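Local coordinates for GTPase activator-like protein (Chaetomium thermophilum, PDB 6SSH) that probably acts, as the GAP domain of a TSC2-like protein, to stimulate GTP hydrolysis by a small GTPase of the Ras superfamily, at residues A[65-70]-A[186-191]; A[101-106]-A[196-201]. All blocks are in the same frame, centred on the assembly; numbering follows the deposited sequence.

Contact 1 (A[65-70]-A[186-191]). With EDO (1,2-ethanediol), chain E.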
loop_
_atom_site.group_PDB
_atom_site.type_symbol
_atom_site.label_atom_id
_atom_site.label_comp_id
_atom_site.label_asym_id
_atom_site.label_seq_id
_atom_site.Cartn_x
_atom_site.Cartn_y
_atom_site.Cartn_z
ATOM N N TYR A 65 6.007 4.595 -7.177
ATOM C CA TYR A 65 6.038 5.796 -6.386
ATOM C C TYR A 65 7.075 5.614 -5.276
ATOM O O TYR A 65 7.150 4.551 -4.654
ATOM C CB TYR A 65 4.635 6.095 -5.790
ATOM C CG TYR A 65 3.638 6.519 -6.840
ATOM C CD1 TYR A 65 2.905 5.566 -7.543
ATOM C CD2 TYR A 65 3.475 7.854 -7.190
ATOM C CE1 TYR A 65 2.055 5.952 -8.536
ATOM C CE2 TYR A 65 2.614 8.254 -8.158
ATOM C CZ TYR A 65 1.884 7.281 -8.827
ATOM O OH TYR A 65 1.006 7.704 -9.810
ATOM N N CYS A 66 7.840 6.687 -5.026
ATOM C CA CYS A 66 8.942 6.624 -4.065
ATOM C C CYS A 66 8.988 7.894 -3.226
ATOM O O CYS A 66 8.722 8.981 -3.702
ATOM C CB CYS A 66 10.294 6.475 -4.791
ATOM S SG CYS A 66 10.419 5.008 -5.807
ATOM N N TRP A 67 9.470 7.730 -2.003
ATOM C CA TRP A 67 9.645 8.861 -1.076
ATOM C C TRP A 67 11.025 8.882 -0.510
ATOM O O TRP A 67 11.569 7.836 -0.203
ATOM C CB TRP A 67 8.657 8.707 0.083
ATOM C CG TRP A 67 8.921 9.599 1.222
ATOM C CD1 TRP A 67 9.688 9.331 2.343
ATOM C CD2 TRP A 67 8.454 10.883 1.339
ATOM N NE1 TRP A 67 9.700 10.412 3.154
ATOM C CE2 TRP A 67 8.943 11.395 2.576
ATOM C CE3 TRP A 67 7.634 11.683 0.565
ATOM C CZ2 TRP A 67 8.652 12.683 3.048
ATOM C CZ3 TRP A 67 7.324 12.966 1.048
ATOM C CH2 TRP A 67 7.844 13.465 2.259
ATOM N N ARG A 68 11.577 10.068 -0.267
ATOM C CA ARG A 68 12.872 10.180 0.373
ATOM C C ARG A 68 12.855 11.366 1.316
ATOM O O ARG A 68 12.199 12.395 1.034
ATOM C CB ARG A 68 13.955 10.498 -0.693
ATOM C CG ARG A 68 15.341 10.714 -0.249
ATOM C CD ARG A 68 16.256 10.757 -1.507
ATOM N NE ARG A 68 17.577 11.325 -1.239
ATOM C CZ ARG A 68 18.446 11.639 -2.180
ATOM N NH1 ARG A 68 18.147 11.473 -3.461
ATOM N NH2 ARG A 68 19.617 12.134 -1.836
ATOM N N ASP A 69 13.490 11.217 2.482
ATOM C CA ASP A 69 13.710 12.373 3.357
ATOM C C ASP A 69 15.135 12.324 3.740
ATOM O O ASP A 69 15.987 11.662 3.112
ATOM C CB ASP A 69 12.729 12.380 4.532
ATOM C CG ASP A 69 12.777 11.097 5.353
ATOM O OD1 ASP A 69 11.629 10.619 5.703
ATOM O OD2 ASP A 69 13.963 10.679 5.649
ATOM N N ARG A 70 15.453 13.168 4.748
ATOM C CA ARG A 70 16.829 13.320 5.140
ATOM C C ARG A 70 17.488 12.041 5.668
ATOM O O ARG A 70 18.711 11.930 5.640
ATOM C CB ARG A 70 16.944 14.466 6.171
ATOM N N PHE A 186 -0.119 11.383 6.573
ATOM C CA PHE A 186 -0.505 10.615 7.723
ATOM C C PHE A 186 -0.192 9.121 7.525
ATOM O O PHE A 186 0.427 8.477 8.381
ATOM C CB PHE A 186 -1.995 10.820 8.008
ATOM C CG PHE A 186 -2.491 10.130 9.232
ATOM C CD1 PHE A 186 -2.198 10.605 10.483
ATOM C CD2 PHE A 186 -3.324 9.047 9.146
ATOM C CE1 PHE A 186 -2.691 9.986 11.630
ATOM C CE2 PHE A 186 -3.801 8.422 10.288
ATOM C CZ PHE A 186 -3.473 8.898 11.512
ATOM N N VAL A 187 -0.588 8.579 6.380
ATOM C CA VAL A 187 -0.346 7.185 6.093
ATOM C C VAL A 187 1.160 6.921 5.929
ATOM O O VAL A 187 1.648 5.871 6.384
ATOM C CB VAL A 187 -1.150 6.763 4.842
ATOM C CG1 VAL A 187 -0.672 5.415 4.344
ATOM C CG2 VAL A 187 -2.601 6.700 5.195
ATOM N N ARG A 188 1.883 7.839 5.325
ATOM C CA ARG A 188 3.299 7.591 5.144
ATOM C C ARG A 188 3.965 7.546 6.511
ATOM O O ARG A 188 4.810 6.668 6.745
ATOM C CB ARG A 188 3.906 8.680 4.229
ATOM C CG ARG A 188 5.250 8.345 3.693
ATOM C CD ARG A 188 5.799 9.443 2.804
ATOM N NE ARG A 188 5.474 10.782 3.236
ATOM C CZ ARG A 188 4.733 11.660 2.572
ATOM N NH1 ARG A 188 4.185 11.433 1.359
ATOM N NH2 ARG A 188 4.527 12.778 3.174
ATOM N N LEU A 189 3.627 8.431 7.464
ATOM C CA LEU A 189 4.179 8.360 8.790
ATOM C C LEU A 189 3.811 7.047 9.495
ATOM O O LEU A 189 4.671 6.378 10.118
ATOM C CB LEU A 189 3.733 9.582 9.612
ATOM C CG LEU A 189 4.404 9.634 10.963
ATOM C CD1 LEU A 189 5.882 9.653 10.779
ATOM C CD2 LEU A 189 3.901 10.883 11.741
ATOM N N LEU A 190 2.550 6.624 9.396
ATOM C CA LEU A 190 2.186 5.335 9.983
ATOM C C LEU A 190 3.004 4.209 9.352
ATOM O O LEU A 190 3.431 3.304 10.079
ATOM C CB LEU A 190 0.703 5.008 9.730
ATOM C CG LEU A 190 -0.349 5.854 10.414
ATOM C CD1 LEU A 190 -1.763 5.397 10.038
ATOM C CD2 LEU A 190 -0.187 5.753 11.896
ATOM N N ALA A 191 3.193 4.245 8.046
ATOM C CA ALA A 191 3.918 3.160 7.372
ATOM C C ALA A 191 5.367 3.161 7.800
ATOM O O ALA A 191 5.970 2.075 8.032
ATOM C CB ALA A 191 3.793 3.319 5.880
HETATM C C1 EDO E . 0.274 6.368 -13.367
HETATM O O1 EDO E . 0.100 5.922 -11.993
HETATM C C2 EDO E . 1.646 6.156 -14.044
HETATM O O2 EDO E . 2.037 4.777 -14.156
#

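Contact 2 (A[101-106]-A[196-201])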
loop_
_atom_site.group_PDB
_atom_site.type_symbol
_atom_site.label_atom_id
_atom_site.label_comp_id
_atom_site.label_asym_id
_atom_site.label_seq_id
_atom_site.Cartn_x
_atom_site.Cartn_y
_atom_site.Cartn_z
ATOM N N ASN A 101 6.114 -10.305 0.853
ATOM C CA ASN A 101 7.409 -10.185 1.525
ATOM C C ASN A 101 7.595 -8.815 2.176
ATOM O O ASN A 101 8.695 -8.531 2.621
ATOM C CB ASN A 101 8.536 -10.526 0.549
ATOM C CG ASN A 101 8.635 -12.004 0.365
ATOM O OD1 ASN A 101 8.961 -12.763 1.283
ATOM N ND2 ASN A 101 8.262 -12.451 -0.833
ATOM N N ASP A 102 6.534 -8.004 2.182
ATOM C CA ASP A 102 6.570 -6.681 2.828
ATOM C C ASP A 102 5.921 -6.789 4.174
ATOM O O ASP A 102 4.780 -7.224 4.322
ATOM C CB ASP A 102 5.825 -5.703 1.977
ATOM C CG ASP A 102 6.534 -5.362 0.655
ATOM O OD1 ASP A 102 7.747 -5.580 0.560
ATOM O OD2 ASP A 102 5.830 -4.817 -0.233
ATOM N N PHE A 103 6.634 -6.332 5.195
ATOM C CA PHE A 103 6.096 -6.374 6.555
ATOM C C PHE A 103 4.837 -5.508 6.641
ATOM O O PHE A 103 3.911 -5.829 7.393
ATOM C CB PHE A 103 7.157 -5.915 7.567
ATOM C CG PHE A 103 8.353 -6.846 7.708
ATOM C CD1 PHE A 103 8.225 -8.221 7.618
ATOM C CD2 PHE A 103 9.621 -6.299 7.964
ATOM C CE1 PHE A 103 9.372 -9.062 7.783
ATOM C CE2 PHE A 103 10.738 -7.108 8.177
ATOM C CZ PHE A 103 10.616 -8.487 8.047
ATOM N N VAL A 104 4.844 -4.370 5.987
ATOM C CA VAL A 104 3.800 -3.355 6.045
ATOM C C VAL A 104 3.170 -3.189 4.674
ATOM O O VAL A 104 3.893 -3.038 3.684
ATOM C CB VAL A 104 4.400 -2.003 6.491
ATOM C CG1 VAL A 104 3.324 -0.968 6.598
ATOM C CG2 VAL A 104 5.151 -2.192 7.827
ATOM N N ASN A 105 1.827 -3.179 4.631
ATOM C CA ASN A 105 1.048 -2.934 3.430
ATOM C C ASN A 105 -0.056 -1.952 3.698
ATOM O O ASN A 105 -0.742 -2.086 4.713
ATOM C CB ASN A 105 0.458 -4.268 2.860
ATOM C CG ASN A 105 1.498 -5.136 2.230
ATOM O OD1 ASN A 105 1.948 -4.851 1.132
ATOM N ND2 ASN A 105 1.902 -6.141 2.891
ATOM N N ILE A 106 -0.216 -1.026 2.817
ATOM C CA ILE A 106 -1.314 -0.063 2.779
ATOM C C ILE A 106 -2.408 -0.645 1.935
ATOM O O ILE A 106 -2.121 -1.114 0.780
ATOM C CB ILE A 106 -0.839 1.275 2.225
ATOM C CG1 ILE A 106 0.247 1.848 3.121
ATOM C CG2 ILE A 106 -2.008 2.246 2.020
ATOM C CD1 ILE A 106 1.066 2.942 2.463
ATOM N N VAL A 196 9.652 0.454 10.931
ATOM C CA VAL A 196 10.673 0.441 11.943
ATOM C C VAL A 196 10.356 -0.603 13.007
ATOM O O VAL A 196 11.209 -1.413 13.422
ATOM C CB VAL A 196 10.926 1.841 12.495
ATOM C CG1 VAL A 196 11.878 1.813 13.633
ATOM C CG2 VAL A 196 11.444 2.762 11.381
ATOM N N PHE A 197 9.090 -0.637 13.464
ATOM C CA PHE A 197 8.756 -1.614 14.452
ATOM C C PHE A 197 8.881 -3.043 13.906
ATOM O O PHE A 197 9.311 -3.919 14.644
ATOM C CB PHE A 197 7.307 -1.399 14.946
ATOM C CG PHE A 197 7.133 -0.232 15.890
ATOM C CD1 PHE A 197 7.940 -0.044 16.956
ATOM C CD2 PHE A 197 6.100 0.652 15.661
ATOM C CE1 PHE A 197 7.736 1.055 17.857
ATOM C CE2 PHE A 197 5.858 1.694 16.532
ATOM C CZ PHE A 197 6.677 1.915 17.557
ATOM N N SER A 198 8.499 -3.227 12.648
ATOM C CA SER A 198 8.563 -4.545 12.010
ATOM C C SER A 198 9.965 -5.084 11.941
ATOM O O SER A 198 10.160 -6.262 12.158
ATOM C CB SER A 198 7.991 -4.484 10.624
ATOM O OG SER A 198 6.576 -4.302 10.642
ATOM N N LEU A 199 10.942 -4.211 11.732
ATOM C CA LEU A 199 12.311 -4.694 11.707
ATOM C C LEU A 199 12.743 -5.266 13.007
ATOM O O LEU A 199 13.484 -6.236 13.078
ATOM C CB LEU A 199 13.246 -3.587 11.241
ATOM C CG LEU A 199 13.069 -3.207 9.787
ATOM C CD1 LEU A 199 13.805 -1.898 9.505
ATOM C CD2 LEU A 199 13.568 -4.312 8.868
ATOM N N VAL A 200 12.314 -4.673 14.128
ATOM C CA VAL A 200 12.594 -5.240 15.433
ATOM C C VAL A 200 11.798 -6.508 15.664
ATOM O O VAL A 200 12.329 -7.524 16.148
ATOM C CB VAL A 200 12.290 -4.219 16.568
ATOM C CG1 VAL A 200 12.370 -4.869 17.958
ATOM C CG2 VAL A 200 13.230 -3.044 16.409
ATOM N N TRP A 201 10.531 -6.458 15.302
ATOM C CA TRP A 201 9.651 -7.585 15.572
ATOM C C TRP A 201 10.096 -8.842 14.775
ATOM O O TRP A 201 9.914 -9.971 15.259
ATOM C CB TRP A 201 8.202 -7.141 15.283
ATOM C CG TRP A 201 7.119 -7.746 16.157
ATOM C CD1 TRP A 201 6.868 -7.483 17.460
ATOM C CD2 TRP A 201 6.108 -8.684 15.736
ATOM N NE1 TRP A 201 5.783 -8.223 17.897
ATOM C CE2 TRP A 201 5.295 -8.955 16.851
ATOM C CE3 TRP A 201 5.811 -9.316 14.520
ATOM C CZ2 TRP A 201 4.224 -9.845 16.793
ATOM C CZ3 TRP A 201 4.755 -10.194 14.468
ATOM C CH2 TRP A 201 3.962 -10.442 15.595
#

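Contact 1 (A[65-70]-A[186-191])
Trp67 and Arg188 meet face to face where helix 183-201 of this Rap/Ran-GAP domain, packed on the mixed sheet, sends the Arg188 side chain out to strand 63-68. The main interaction is a cation-pi stack. The guanidinium lies flat on the indole, the planes only 3° apart, and Arg188 CZ sits 3.5 Å from the centroid of the Trp67 six-membered ring. A planar cation suits this place because it can spread its charge over the pi cloud while its N-H groups point outward in its own plane. Arg188 NH1 uses that freedom to reach the carbonyl oxygens of Gly36 and Leu37 at the end of helix 28-37, so the same group that stacks also ties in a second helix.

A CH-pi contact continues the overlap: Arg188 CD lies 3.5 Å from the centroid of the Trp67 five-membered ring. The arginine chain leaves the helix extended and then bends at its third torsion (chi3 37°), which lays the methylene over one indole ring and the guanidinium over the other.

Hydrogen bonding fixes the indole from its edge. Val71 N and Thr72 N hold Asp69 through OD2, and the carboxylate so placed receives Trp67 NE1 on OD1, nearly straight (168°) at 3.2 Å, the acceptor lying close to the indole plane and the N-H coming from above the carboxylate plane.

Contact 2 (A[101-106]-A[196-201])
Phe103 lays its CB and the CD2 side of its ring against Ser198, just before strand 104-109 begins. The closest approach is methylene to methylene, Phe103 CB to Ser198 CB at 3.5 Å, and the ring follows obliquely, with Phe103 CD2 3.6 Å from Ser198 CB. Serine's short side chain fits the close approach of the two backbones, 6.3 Å from Phe103 CA to Ser198 CA.

Ser198 OG rests 3.5 Å from Phe103 CB and 3.8 Å from Val104 CG2, in largely apolar surroundings. Its polar need is met within the helix by a hydrogen bond to Ala194 O, one turn earlier. The first torsion (chi1 -70°) sets OG beside the backbone N of its own residue, from where it can reach back to that carbonyl.

This is the alpha/beta packing of the Rap/Ran-GAP domain, in which helix 183-201 lies against one face of the mixed sheet. Strand 104-109 runs between strands 2-10 and 127-134, and the branched side chain of Val104, a residue well suited to a strand, points toward the helix. Besides touching Ser198, Val104 packs on Ala194 and on Ile129 of the adjoining strand.

Farther out, Leu199 leaves the helix at the flank of the contact and brings its CD2 methyl to the edge of the Phe103 ring, near the ring plane, where it meets Phe103 CE2 at 4.0 Å. The two side chains cross at about a right angle. Leu199 also touches His3 of strand 2-10, while the Phe103 ring is stacked with Tyr126.

Overall arrangement
After strands 2-10 and 39-42 and two helices, the chain forms strand 63-68, which carries the early half of contact 1, and then enters strand 104-109 by way of residues 101-103, the early half of contact 2. Both are closed by helix 183-201, contact 1 after 115 intervening residues and contact 2 after 89. The helix delivers the partners in the same order, so the two loops cross. Their centres lie about 14 Å apart, joined by packing of Val187 CG1 on Ile106 CD1 at 3.6 Å. Together they fasten one helix to two separated strands of the sheet, contact 1 at the surface and contact 2 partly buried.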